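Probable glutathione S-transferase GSTU1 (Oryza sativa, PDB 1OYJ) catalyses the conjugation of reduced glutathione to a wide range of exogenous and endogenous hydrophobic electrophiles. Local coordinates at residues S120-R124 against Y179-G183; Y110-L115 against I140-L144; L169-T173 against W197-C201; L70-Q74 against F164-A168. All coordinates share one frame; numbering follows the deposited sequence.

Overall arrangement
Running from the N terminus, helix 69-79 of the thioredoxin-like part meets helix 164-169 in contact 4, which closes a loop of about ninety residues and joins the two domains. Within that loop lies contact 2, where helices 97-124 and 127-148 pair as an antiparallel hairpin. Contact 1 starts further along helix 97-124 and reaches helix 176-183, so it crosses contacts 2, 3 and 4 in chain order. Contact 3, from 169-173 to helix 192-201, opens after contacts 2 and 4 have closed. Phe-172 packs on Leu-115 and Tyr-179, linking contacts 1, 2 and 3, while Trp-197 meets Asp-166 between contacts 3 and 4.

Contact 1 (S120-R124 against Y179-G183); sequences SRLWR and YERCG. With GSH (glutathione), chain O.
Leu-122 and Cys-182 mark an apolar helix-helix contact in the helical GST domain, where the C-terminal turns of helix 97-124 and helix 176-183 approach to 9.0 Å between axes at 46°. The CA atoms of Leu-122 and Cys-182 are 5.6 Å apart, and Cys-182 CB lies 3.5 Å from Leu-122 O. Leu-122 crosses Tyr-179 at about a right angle, its CD1 touching CA of Tyr-179 at 3.7 Å and the near part of the ring. Trp-123 CG lies between the backbone N and the carbonyl carbon (chi1 44°). This lays Ser-120 CA over one face of the indole and brings CZ3 to the edge of the phenol, 3.9 Å from Tyr-179 CE1. Each ring meets the other at its rim, without stacking. On another side of helix 97-124, glutathione SG2 sits over one face of the Arg-121 guanidinium, off-centre, 3.4 Å from NH1. With an alanine in place of Arg-121, the thiol sulfur would probably lose the planar group beneath it, and Glu-136 its long, weak ionic partner. Apolar packing thus joins the helices, while the polar end of Arg-121 lines a glutathione pocket distinct from the one that includes Ser-15.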
loop_
_atom_site.group_PDB
_atom_site.type_symbol
_atom_site.label_atom_id
_atom_site.label_comp_id
_atom_site.label_asym_id
_atom_site.label_seq_id
_atom_site.Cartn_x
_atom_site.Cartn_y
_atom_site.Cartn_z
ATOM N N SER A 120 18.343 1.136 1.267
ATOM C CA SER A 120 19.179 1.235 0.113
ATOM C C SER A 120 20.125 2.461 0.188
ATOM O O SER A 120 21.279 2.405 -0.305
ATOM C CB SER A 120 18.348 1.379 -1.162
ATOM O OG SER A 120 17.602 0.192 -1.377
ATOM N N ARG A 121 19.661 3.535 0.789
ATOM C CA ARG A 121 20.517 4.700 0.956
ATOM C C ARG A 121 21.779 4.370 1.701
ATOM O O ARG A 121 22.796 5.043 1.485
ATOM C CB ARG A 121 19.804 5.785 1.765
ATOM C CG ARG A 121 18.508 6.245 1.032
ATOM C CD ARG A 121 17.717 7.274 1.803
ATOM N NE ARG A 121 16.637 7.847 1.005
ATOM C CZ ARG A 121 15.914 8.894 1.403
ATOM N NH1 ARG A 121 16.156 9.473 2.588
ATOM N NH2 ARG A 121 14.982 9.386 0.604
ATOM N N LEU A 122 21.733 3.359 2.583
ATOM C CA LEU A 122 22.908 3.066 3.396
ATOM C C LEU A 122 24.052 2.541 2.524
ATOM O O LEU A 122 25.243 2.713 2.853
ATOM C CB LEU A 122 22.603 2.071 4.480
ATOM C CG LEU A 122 21.486 2.445 5.431
ATOM C CD1 LEU A 122 21.321 1.407 6.497
ATOM C CD2 LEU A 122 21.739 3.771 6.122
ATOM N N TRP A 123 23.733 1.932 1.399
ATOM C CA TRP A 123 24.867 1.488 0.594
ATOM C C TRP A 123 25.061 2.272 -0.659
ATOM O O TRP A 123 26.048 2.009 -1.407
ATOM C CB TRP A 123 24.864 -0.016 0.283
ATOM C CG TRP A 123 23.624 -0.530 -0.092
ATOM C CD1 TRP A 123 23.102 -0.545 -1.307
ATOM C CD2 TRP A 123 22.681 -1.121 0.771
ATOM N NE1 TRP A 123 21.869 -1.138 -1.282
ATOM C CE2 TRP A 123 21.565 -1.456 -0.003
ATOM C CE3 TRP A 123 22.648 -1.381 2.135
ATOM C CZ2 TRP A 123 20.447 -2.028 0.515
ATOM C CZ3 TRP A 123 21.530 -1.978 2.652
ATOM C CH2 TRP A 123 20.450 -2.304 1.843
ATOM N N ARG A 124 24.124 3.183 -0.917
ATOM C CA ARG A 124 24.236 4.098 -2.044
ATOM C C ARG A 124 25.006 5.354 -1.666
ATOM O O ARG A 124 25.650 5.971 -2.494
ATOM C CB ARG A 124 22.890 4.536 -2.520
ATOM C CG ARG A 124 22.200 3.623 -3.483
ATOM C CD ARG A 124 20.671 3.948 -3.702
ATOM N NE ARG A 124 20.040 2.895 -4.516
ATOM C CZ ARG A 124 18.987 3.046 -5.347
ATOM N NH1 ARG A 124 18.544 1.990 -6.039
ATOM N NH2 ARG A 124 18.371 4.221 -5.484
ATOM N N TYR A 179 22.755 -3.161 7.465
ATOM C CA TYR A 179 22.387 -1.826 7.917
ATOM C C TYR A 179 23.370 -1.389 8.977
ATOM O O TYR A 179 23.749 -0.220 8.990
ATOM C CB TYR A 179 21.009 -1.771 8.557
ATOM C CG TYR A 179 19.846 -2.139 7.654
ATOM C CD1 TYR A 179 19.947 -2.122 6.309
ATOM C CD2 TYR A 179 18.659 -2.438 8.182
ATOM C CE1 TYR A 179 18.871 -2.498 5.521
ATOM C CE2 TYR A 179 17.603 -2.760 7.413
ATOM C CZ TYR A 179 17.723 -2.805 6.102
ATOM O OH TYR A 179 16.584 -3.153 5.359
ATOM N N GLU A 180 23.741 -2.332 9.854
ATOM C CA GLU A 180 24.719 -2.086 10.913
ATOM C C GLU A 180 26.062 -1.659 10.448
ATOM O O GLU A 180 26.611 -0.622 10.930
ATOM C CB GLU A 180 24.888 -3.259 11.902
ATOM C CG GLU A 180 23.679 -3.444 12.792
ATOM C CD GLU A 180 23.695 -4.705 13.638
ATOM O OE1 GLU A 180 24.382 -5.669 13.282
ATOM O OE2 GLU A 180 23.046 -4.692 14.676
ATOM N N ARG A 181 26.585 -2.381 9.477
ATOM C CA ARG A 181 27.903 -2.073 9.017
ATOM C C ARG A 181 27.892 -0.794 8.190
ATOM O O ARG A 181 28.791 0.020 8.305
ATOM C CB ARG A 181 28.456 -3.256 8.193
ATOM C CG ARG A 181 28.667 -4.509 9.065
ATOM C CD ARG A 181 29.899 -5.234 8.841
ATOM N NE ARG A 181 31.127 -4.490 9.110
ATOM C CZ ARG A 181 32.171 -4.500 8.288
ATOM N NH1 ARG A 181 33.292 -3.854 8.593
ATOM N NH2 ARG A 181 32.097 -5.152 7.133
ATOM N N CYS A 182 26.860 -0.579 7.398
ATOM C CA CYS A 182 26.857 0.605 6.557
ATOM C C CYS A 182 26.396 1.849 7.298
ATOM O O CYS A 182 26.912 2.931 7.049
ATOM C CB CYS A 182 26.001 0.410 5.327
ATOM S SG CYS A 182 26.402 -0.964 4.276
ATOM N N GLY A 183 25.460 1.687 8.215
ATOM C CA GLY A 183 24.908 2.786 8.921
ATOM C C GLY A 183 25.608 3.221 10.194
ATOM O O GLY A 183 25.349 4.311 10.706
HETATM N N1 GSH O . 8.178 11.644 1.164
HETATM C CA1 GSH O . 9.523 11.086 1.312
HETATM C C1 GSH O . 10.503 12.229 1.173
HETATM O O11 GSH O . 11.401 12.194 0.341
HETATM O O12 GSH O . 10.404 13.219 1.871
HETATM C CB1 GSH O . 9.612 10.337 2.693
HETATM C CG1 GSH O . 10.971 9.659 2.905
HETATM C CD1 GSH O . 11.193 8.744 4.130
HETATM O OE1 GSH O . 10.472 7.782 4.326
HETATM N N2 GSH O . 12.249 9.035 4.896
HETATM C CA2 GSH O . 12.837 8.133 5.889
HETATM C C2 GSH O . 12.716 8.679 7.272
HETATM O O2 GSH O . 13.393 8.205 8.213
HETATM C CB2 GSH O . 14.283 7.826 5.542
HETATM S SG2 GSH O . 14.334 6.980 3.953
HETATM N N3 GSH O . 11.782 9.673 7.358
HETATM C CA3 GSH O . 11.378 10.221 8.642
HETATM C C3 GSH O . 10.624 9.264 9.566
HETATM O O31 GSH O . 10.120 8.199 9.073
HETATM O O32 GSH O . 10.532 9.579 10.800
#

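Contact 2 (Y110-L115 against I140-L144); sequences YVDRKL and ILRTL. With GSH (glutathione), chain O.
The ring of Tyr-110 spans from helix 97-124 to Thr-143 and Leu-144 on helix 127-148, crossing both side chains obliquely. Its CG is anti to the backbone N (chi1 175°), which directs the ring toward the other helix, whose axis is 11.5 Å away. At its far end OH lies 3.4 Å from Thr-143 CG2, a methyl contact; Thr-143 OG1 is hydrogen-bonded to Glu-139 O. Nearer CB, ring atom CD2 touches Leu-144 CD2 at 3.9 Å. One face is covered from its own helix by Lys-114 CG, 3.6 Å above the plane toward the rim. A leucine in place of Tyr-110 would probably open a gap beside Thr-143 and strip Lys-114 of this flat support. Leu-115 slides past Ile-140 in the opposite direction, and its CD2 also meets Leu-144 CD1 at 4.0 Å. The Lys-114 chain starts toward helix 127-148, CB resting on Ile-140 CD1, then bends at chi2 (-73°) toward the ligand. There NZ donates to two glutathione oxygens, OE1 at 2.9 Å and O31 at 2.6 Å. With the helix directions 163° apart, this is the antiparallel helical hairpin of the GST C-terminal domain, here lining one wall of a glutathione pocket.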
loop_
_atom_site.group_PDB
_atom_site.type_symbol
_atom_site.label_atom_id
_atom_site.label_comp_id
_atom_site.label_asym_id
_atom_site.label_seq_id
_atom_site.Cartn_x
_atom_site.Cartn_y
_atom_site.Cartn_z
ATOM N N TYR A 110 3.744 0.729 6.511
ATOM C CA TYR A 110 4.833 1.499 7.017
ATOM C C TYR A 110 6.158 0.772 6.626
ATOM O O TYR A 110 7.094 1.395 6.127
ATOM C CB TYR A 110 4.762 1.554 8.493
ATOM C CG TYR A 110 5.936 2.237 9.143
ATOM C CD1 TYR A 110 5.926 3.591 9.396
ATOM C CD2 TYR A 110 7.031 1.523 9.555
ATOM C CE1 TYR A 110 7.018 4.220 9.937
ATOM C CE2 TYR A 110 8.112 2.144 10.112
ATOM C CZ TYR A 110 8.091 3.516 10.359
ATOM O OH TYR A 110 9.187 4.110 10.994
ATOM N N VAL A 111 6.184 -0.532 6.778
ATOM C CA VAL A 111 7.325 -1.325 6.303
ATOM C C VAL A 111 7.607 -1.131 4.803
ATOM O O VAL A 111 8.757 -0.891 4.385
ATOM C CB VAL A 111 7.173 -2.802 6.590
ATOM C CG1 VAL A 111 8.420 -3.539 6.070
ATOM C CG2 VAL A 111 7.087 -3.011 8.114
ATOM N N ASP A 112 6.574 -1.204 4.014
ATOM C CA ASP A 112 6.779 -0.985 2.589
ATOM C C ASP A 112 7.317 0.408 2.305
ATOM O O ASP A 112 8.102 0.579 1.389
ATOM C CB ASP A 112 5.493 -1.161 1.817
ATOM C CG ASP A 112 5.285 -2.571 1.331
ATOM O OD1 ASP A 112 4.440 -2.796 0.438
ATOM O OD2 ASP A 112 5.961 -3.495 1.699
ATOM N N ARG A 113 6.879 1.399 3.088
ATOM C CA ARG A 113 7.289 2.757 2.843
ATOM C C ARG A 113 8.694 3.037 3.324
ATOM O O ARG A 113 9.250 3.984 2.819
ATOM C CB ARG A 113 6.374 3.792 3.532
ATOM C CG ARG A 113 4.976 3.943 2.966
ATOM C CD ARG A 113 3.936 4.821 3.815
ATOM N NE ARG A 113 2.738 4.975 2.959
ATOM C CZ ARG A 113 2.669 5.876 1.948
ATOM N NH1 ARG A 113 1.636 5.888 1.132
ATOM N NH2 ARG A 113 3.617 6.809 1.808
ATOM N N LYS A 114 9.230 2.293 4.304
ATOM C CA LYS A 114 10.462 2.701 4.927
ATOM C C LYS A 114 11.734 1.810 4.675
ATOM O O LYS A 114 12.829 2.317 4.379
ATOM C CB LYS A 114 10.210 2.801 6.452
ATOM C CG LYS A 114 9.138 3.911 6.840
ATOM C CD LYS A 114 9.664 5.390 6.687
ATOM C CE LYS A 114 8.563 6.414 6.898
ATOM N NZ LYS A 114 8.984 7.884 6.799
ATOM N N LEU A 115 11.552 0.492 4.739
ATOM C CA LEU A 115 12.682 -0.421 4.883
ATOM C C LEU A 115 13.512 -0.468 3.593
ATOM O O LEU A 115 14.720 -0.192 3.567
ATOM C CB LEU A 115 12.204 -1.802 5.313
ATOM C CG LEU A 115 12.134 -2.130 6.798
ATOM C CD1 LEU A 115 13.554 -2.170 7.387
ATOM C CD2 LEU A 115 11.372 -1.075 7.530
ATOM N N ILE A 140 13.829 4.520 12.438
ATOM C CA ILE A 140 12.790 3.629 11.857
ATOM C C ILE A 140 12.683 2.286 12.720
ATOM O O ILE A 140 11.590 1.834 13.128
ATOM C CB ILE A 140 13.180 3.318 10.446
ATOM C CG1 ILE A 140 12.773 4.508 9.618
ATOM C CG2 ILE A 140 12.405 2.081 9.894
ATOM C CD1 ILE A 140 13.193 4.453 8.279
ATOM N N LEU A 141 13.827 1.748 13.057
ATOM C CA LEU A 141 13.839 0.527 13.850
ATOM C C LEU A 141 13.303 0.807 15.266
ATOM O O LEU A 141 12.591 -0.020 15.840
ATOM C CB LEU A 141 15.233 -0.060 13.903
ATOM C CG LEU A 141 15.806 -0.416 12.488
ATOM C CD1 LEU A 141 17.254 -0.968 12.671
ATOM C CD2 LEU A 141 14.931 -1.470 11.913
ATOM N N ARG A 142 13.599 1.984 15.788
ATOM C CA ARG A 142 13.065 2.338 17.119
ATOM C C ARG A 142 11.560 2.513 17.056
ATOM O O ARG A 142 10.837 2.164 18.009
ATOM C CB ARG A 142 13.722 3.633 17.658
ATOM C CG ARG A 142 15.074 3.486 18.301
ATOM C CD ARG A 142 15.635 4.843 18.797
ATOM N NE ARG A 142 17.081 4.868 18.899
ATOM C CZ ARG A 142 17.877 5.582 18.098
ATOM N NH1 ARG A 142 17.387 6.320 17.089
ATOM N NH2 ARG A 142 19.177 5.538 18.297
ATOM N N THR A 143 11.068 3.007 15.936
ATOM C CA THR A 143 9.641 3.172 15.717
ATOM C C THR A 143 8.917 1.803 15.633
ATOM O O THR A 143 7.875 1.603 16.328
ATOM C CB THR A 143 9.370 3.971 14.390
ATOM O OG1 THR A 143 9.918 5.265 14.530
ATOM C CG2 THR A 143 7.883 4.121 14.137
ATOM N N LEU A 144 9.541 0.854 14.932
ATOM C CA LEU A 144 9.028 -0.512 14.868
ATOM C C LEU A 144 9.029 -1.125 16.269
ATOM O O LEU A 144 8.037 -1.798 16.760
ATOM C CB LEU A 144 9.741 -1.377 13.833
ATOM C CG LEU A 144 9.373 -0.891 12.425
ATOM C CD1 LEU A 144 10.415 -1.345 11.438
ATOM C CD2 LEU A 144 7.883 -1.299 12.036
HETATM N N1 GSH O . 8.178 11.644 1.164
HETATM C CA1 GSH O . 9.523 11.086 1.312
HETATM C C1 GSH O . 10.503 12.229 1.173
HETATM O O11 GSH O . 11.401 12.194 0.341
HETATM O O12 GSH O . 10.404 13.219 1.871
HETATM C CB1 GSH O . 9.612 10.337 2.693
HETATM C CG1 GSH O . 10.971 9.659 2.905
HETATM C CD1 GSH O . 11.193 8.744 4.130
HETATM O OE1 GSH O . 10.472 7.782 4.326
HETATM N N2 GSH O . 12.249 9.035 4.896
HETATM C CA2 GSH O . 12.837 8.133 5.889
HETATM C C2 GSH O . 12.716 8.679 7.272
HETATM O O2 GSH O . 13.393 8.205 8.213
HETATM C CB2 GSH O . 14.283 7.826 5.542
HETATM S SG2 GSH O . 14.334 6.980 3.953
HETATM N N3 GSH O . 11.782 9.673 7.358
HETATM C CA3 GSH O . 11.378 10.221 8.642
HETATM C C3 GSH O . 10.624 9.264 9.566
HETATM O O31 GSH O . 10.120 8.199 9.073
HETATM O O32 GSH O . 10.532 9.579 10.800
#

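Contact 3 (L169-T173 against W197-C201)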
loop_
_atom_site.group_PDB
_atom_site.type_symbol
_atom_site.label_atom_id
_atom_site.label_comp_id
_atom_site.label_asym_id
_atom_site.label_seq_id
_atom_site.Cartn_x
_atom_site.Cartn_y
_atom_site.Cartn_z
ATOM N N LEU A 169 7.793 -7.763 7.677
ATOM C CA LEU A 169 9.044 -7.149 8.130
ATOM C C LEU A 169 10.193 -8.189 8.184
ATOM O O LEU A 169 11.368 -7.859 8.001
ATOM C CB LEU A 169 8.846 -6.643 9.582
ATOM C CG LEU A 169 10.067 -5.945 10.222
ATOM C CD1 LEU A 169 10.623 -4.848 9.371
ATOM C CD2 LEU A 169 9.705 -5.399 11.584
ATOM N N VAL A 170 9.835 -9.458 8.437
ATOM C CA VAL A 170 10.926 -10.438 8.782
ATOM C C VAL A 170 12.036 -10.620 7.764
ATOM O O VAL A 170 13.175 -10.758 8.163
ATOM C CB VAL A 170 10.406 -11.749 9.276
ATOM C CG1 VAL A 170 9.772 -12.528 8.230
ATOM C CG2 VAL A 170 11.482 -12.551 10.058
ATOM N N PRO A 171 11.754 -10.561 6.462
ATOM C CA PRO A 171 12.867 -10.667 5.519
ATOM C C PRO A 171 13.944 -9.605 5.686
ATOM O O PRO A 171 15.131 -9.874 5.475
ATOM C CB PRO A 171 12.209 -10.634 4.148
ATOM C CG PRO A 171 10.741 -11.072 4.437
ATOM C CD PRO A 171 10.447 -10.474 5.776
ATOM N N PHE A 172 13.575 -8.438 6.168
ATOM C CA PHE A 172 14.550 -7.424 6.339
ATOM C C PHE A 172 15.484 -7.696 7.522
ATOM O O PHE A 172 16.552 -7.092 7.598
ATOM C CB PHE A 172 13.858 -6.041 6.447
ATOM C CG PHE A 172 13.167 -5.632 5.201
ATOM C CD1 PHE A 172 11.784 -5.804 5.028
ATOM C CD2 PHE A 172 13.886 -5.119 4.152
ATOM C CE1 PHE A 172 11.231 -5.419 3.819
ATOM C CE2 PHE A 172 13.293 -4.788 3.008
ATOM C CZ PHE A 172 11.992 -4.929 2.834
ATOM N N THR A 173 15.085 -8.625 8.403
ATOM C CA THR A 173 16.000 -9.000 9.495
ATOM C C THR A 173 17.323 -9.571 8.900
ATOM O O THR A 173 18.374 -9.481 9.508
ATOM C CB THR A 173 15.422 -9.970 10.465
ATOM O OG1 THR A 173 15.158 -11.269 9.855
ATOM C CG2 THR A 173 14.140 -9.419 11.071
ATOM N N TRP A 197 13.052 -9.900 18.813
ATOM C CA TRP A 197 12.009 -10.355 17.881
ATOM C C TRP A 197 12.652 -11.017 16.625
ATOM O O TRP A 197 12.210 -12.121 16.196
ATOM C CB TRP A 197 11.056 -9.223 17.479
ATOM C CG TRP A 197 10.155 -9.528 16.347
ATOM C CD1 TRP A 197 8.927 -10.097 16.384
ATOM C CD2 TRP A 197 10.415 -9.243 14.995
ATOM N NE1 TRP A 197 8.444 -10.226 15.107
ATOM C CE2 TRP A 197 9.318 -9.650 14.255
ATOM C CE3 TRP A 197 11.448 -8.591 14.356
ATOM C CZ2 TRP A 197 9.265 -9.553 12.886
ATOM C CZ3 TRP A 197 11.384 -8.419 13.041
ATOM C CH2 TRP A 197 10.285 -8.895 12.288
ATOM N N ALA A 198 13.697 -10.395 16.098
ATOM C CA ALA A 198 14.355 -10.969 14.906
ATOM C C ALA A 198 14.946 -12.363 15.255
ATOM O O ALA A 198 14.805 -13.325 14.516
ATOM C CB ALA A 198 15.425 -10.016 14.354
ATOM N N ARG A 199 15.494 -12.521 16.473
ATOM C CA ARG A 199 16.086 -13.835 16.851
ATOM C C ARG A 199 14.973 -14.904 16.991
ATOM O O ARG A 199 15.104 -16.044 16.541
ATOM C CB ARG A 199 16.890 -13.741 18.158
ATOM C CG ARG A 199 18.202 -13.071 18.024
ATOM C CD ARG A 199 19.060 -13.120 19.256
ATOM N NE ARG A 199 18.413 -12.637 20.480
ATOM C CZ ARG A 199 18.462 -11.382 20.905
ATOM N NH1 ARG A 199 19.057 -10.458 20.194
ATOM N NH2 ARG A 199 17.917 -11.046 22.042
ATOM N N ARG A 200 13.858 -14.524 17.602
ATOM C CA ARG A 200 12.685 -15.425 17.783
ATOM C C ARG A 200 12.160 -15.884 16.385
ATOM O O ARG A 200 12.041 -17.038 16.088
ATOM C CB ARG A 200 11.606 -14.604 18.504
ATOM C CG ARG A 200 10.168 -15.149 18.741
ATOM C CD ARG A 200 9.342 -14.212 19.801
ATOM N NE ARG A 200 10.233 -13.558 20.748
ATOM C CZ ARG A 200 10.429 -12.249 20.933
ATOM N NH1 ARG A 200 9.691 -11.301 20.392
ATOM N NH2 ARG A 200 11.362 -11.883 21.821
ATOM N N CYS A 201 11.910 -14.912 15.517
ATOM C CA CYS A 201 11.466 -15.232 14.191
ATOM C C CYS A 201 12.473 -16.177 13.483
ATOM O O CYS A 201 12.067 -17.073 12.734
ATOM C CB CYS A 201 11.195 -13.976 13.380
ATOM S SG CYS A 201 9.736 -13.034 13.984
HETATM O O HOH W 1 14.801 -13.489 11.717
#
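Leu-169, Val-170 and Thr-173 gather round the six-membered ring of Trp-197, packing the turn between helices 164-169 and 176-183 against helix 192-201 in the all-helical GST domain. Apolar contacts make up most of the surface. The indole is swung toward the turn (chi1 168°), and CH2 and CZ3 do the touching. Leu-169 brings both CG and CD2 to this corner, CG 3.6 Å from CH2, while Thr-173 comes at about a right angle, with CG2 3.5 Å from CZ3. The same Thr-173 methyl rests on Ala-198, CG2 to CB 3.6 Å, at the closest backbone approach of the two segments. One turn further along helix 192-201, Cys-201 CB meets Val-170 CG2 at 3.6 Å. The sulfur of Cys-201 lies over the indole, off-centre, 3.2 Å from its plane.

The indole's orientation has further support beyond the two segments: NE1 is hydrogen-bonded to Asp-166 OD1, and Phe-154 meets the ring edge-to-face. Polar contacts in the interface centre on the Thr-173 hydroxyl. With OG1 placed between the backbone N and the carbonyl carbon (chi1 66°), it points back into the turn and donates to Val-170 O, which also accepts from Thr-173 N. The bond is in the carbonyl plane with a C=O...donor angle of 159°, so the side chain helps hold the turn together. A single water then spans the interface by donating twice, to Thr-173 OG1 at 2.9 Å and to Ala-198 O at 2.8 Å.

Contact 4 (L70-Q74 against F164-A168); sequences LVILQ and FVDVA
Phe-164 reaches from the start of helix 164-169 against helix 69-79, its ring meeting Leu-73, Gln-74 and Leu-70 in turn. At CB a chi1 of -166° sets CG anti to the backbone N and directs the ring toward the other helix, whose axis is 11.2 Å away. Along one side of the ring, CD1 comes within 4.1 Å of Leu-73 CD1. The next atom, CE1, carries the densest packing: Leu-73 CB approaches at the ring edge, and Gln-74 CG lies obliquely at 3.7 Å. Leu-70 O also sits near the plane of the ring at this edge. At the tip, CZ is 3.8 Å from Gln-74 CG and 4.1 Å from Leu-70 CD2, whose side chain crosses the phenyl at about a right angle.

The amide of Gln-74 is turned 58° from the ring plane. Its NE2 makes a weak bond of 3.5 Å back to Leu-70 O, and OE1 is held by Arg-105 NE. Further along helix 164-169, Val-167 CG1 touches Leu-73 CD1 at 4.0 Å, and Ala-168 CB touches Leu-70 CD2 at 4.0 Å. No hydrogen bond crosses, and van der Waals packing, mostly apolar, joins the two helices, which run 140° apart in direction.

This is an interdomain packing contact, since helix 69-79 belongs to the thioredoxin-like part and helix 164-169 to the helical domain. Ala-108 of helix 97-124 meets both Leu-70 and Phe-164, and helix 16-28 contributes Ala-24 against Leu-73 and Ile-23 against Val-167. Elsewhere on helix 69-79, Ile-72 rests on Val-66 of strand 64-67, and Val-71 packs on Ala-102 of the second subunit.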
loop_
_atom_site.group_PDB
_atom_site.type_symbol
_atom_site.label_atom_id
_atom_site.label_comp_id
_atom_site.label_asym_id
_atom_site.label_seq_id
_atom_site.Cartn_x
_atom_site.Cartn_y
_atom_site.Cartn_z
ATOM N N LEU A 70 2.335 -7.350 -0.668
ATOM C CA LEU A 70 1.335 -7.270 0.426
ATOM C C LEU A 70 -0.070 -7.676 -0.048
ATOM O O LEU A 70 -0.901 -8.168 0.725
ATOM C CB LEU A 70 1.288 -5.861 1.039
ATOM C CG LEU A 70 2.480 -5.405 1.865
ATOM C CD1 LEU A 70 2.264 -4.028 2.556
ATOM C CD2 LEU A 70 2.807 -6.391 2.919
ATOM N N VAL A 71 -0.291 -7.484 -1.335
ATOM C CA VAL A 71 -1.501 -7.902 -1.989
ATOM C C VAL A 71 -1.527 -9.465 -2.033
ATOM O O VAL A 71 -2.552 -10.072 -1.713
ATOM C CB VAL A 71 -1.659 -7.231 -3.440
ATOM C CG1 VAL A 71 -2.911 -7.836 -4.178
ATOM C CG2 VAL A 71 -1.795 -5.742 -3.340
ATOM N N ILE A 72 -0.395 -10.099 -2.402
ATOM C CA ILE A 72 -0.276 -11.543 -2.452
ATOM C C ILE A 72 -0.513 -12.111 -1.026
ATOM O O ILE A 72 -1.265 -13.039 -0.858
ATOM C CB ILE A 72 1.157 -11.987 -3.000
ATOM C CG1 ILE A 72 1.360 -11.624 -4.494
ATOM C CG2 ILE A 72 1.346 -13.399 -2.729
ATOM C CD1 ILE A 72 2.793 -11.453 -4.898
ATOM N N LEU A 73 0.092 -11.492 -0.012
ATOM C CA LEU A 73 -0.144 -11.941 1.373
ATOM C C LEU A 73 -1.655 -11.931 1.743
ATOM O O LEU A 73 -2.185 -12.930 2.253
ATOM C CB LEU A 73 0.594 -11.121 2.350
ATOM C CG LEU A 73 2.094 -11.120 2.347
ATOM C CD1 LEU A 73 2.603 -10.532 3.670
ATOM C CD2 LEU A 73 2.622 -12.470 2.126
ATOM N N GLN A 74 -2.359 -10.881 1.431
ATOM C CA GLN A 74 -3.774 -10.848 1.743
ATOM C C GLN A 74 -4.562 -11.838 0.930
ATOM O O GLN A 74 -5.525 -12.509 1.430
ATOM C CB GLN A 74 -4.275 -9.441 1.558
ATOM C CG GLN A 74 -3.771 -8.553 2.680
ATOM C CD GLN A 74 -4.315 -7.157 2.547
ATOM O OE1 GLN A 74 -5.325 -6.846 3.116
ATOM N NE2 GLN A 74 -3.636 -6.332 1.784
ATOM N N PHE A 164 0.538 -11.006 9.836
ATOM C CA PHE A 164 0.757 -10.121 8.673
ATOM C C PHE A 164 1.970 -9.186 8.757
ATOM O O PHE A 164 2.816 -9.183 7.894
ATOM C CB PHE A 164 -0.475 -9.281 8.458
ATOM C CG PHE A 164 -0.539 -8.570 7.142
ATOM C CD1 PHE A 164 -0.580 -9.237 5.973
ATOM C CD2 PHE A 164 -0.701 -7.200 7.089
ATOM C CE1 PHE A 164 -0.690 -8.521 4.744
ATOM C CE2 PHE A 164 -0.918 -6.514 5.872
ATOM C CZ PHE A 164 -0.827 -7.166 4.719
ATOM N N VAL A 165 2.094 -8.390 9.797
ATOM C CA VAL A 165 3.225 -7.500 9.906
ATOM C C VAL A 165 4.480 -8.241 10.135
ATOM O O VAL A 165 5.518 -7.833 9.603
ATOM C CB VAL A 165 3.029 -6.465 11.075
ATOM C CG1 VAL A 165 4.210 -5.565 11.214
ATOM C CG2 VAL A 165 1.799 -5.590 10.777
ATOM N N ASP A 166 4.444 -9.310 10.938
ATOM C CA ASP A 166 5.647 -10.081 11.173
ATOM C C ASP A 166 6.228 -10.565 9.814
ATOM O O ASP A 166 7.397 -10.445 9.564
ATOM C CB ASP A 166 5.442 -11.250 12.022
ATOM C CG ASP A 166 4.910 -10.885 13.425
ATOM O OD1 ASP A 166 5.657 -10.325 14.261
ATOM O OD2 ASP A 166 3.742 -11.227 13.713
ATOM N N VAL A 167 5.362 -11.116 8.999
ATOM C CA VAL A 167 5.760 -11.573 7.691
ATOM C C VAL A 167 6.251 -10.473 6.813
ATOM O O VAL A 167 7.279 -10.619 6.126
ATOM C CB VAL A 167 4.696 -12.485 7.079
ATOM C CG1 VAL A 167 5.146 -12.934 5.678
ATOM C CG2 VAL A 167 4.540 -13.741 7.904
ATOM N N ALA A 168 5.589 -9.334 6.804
ATOM C CA ALA A 168 6.063 -8.208 5.997
ATOM C C ALA A 168 7.472 -7.739 6.382
ATOM O O ALA A 168 8.221 -7.307 5.528
ATOM C CB ALA A 168 5.125 -7.063 6.113
#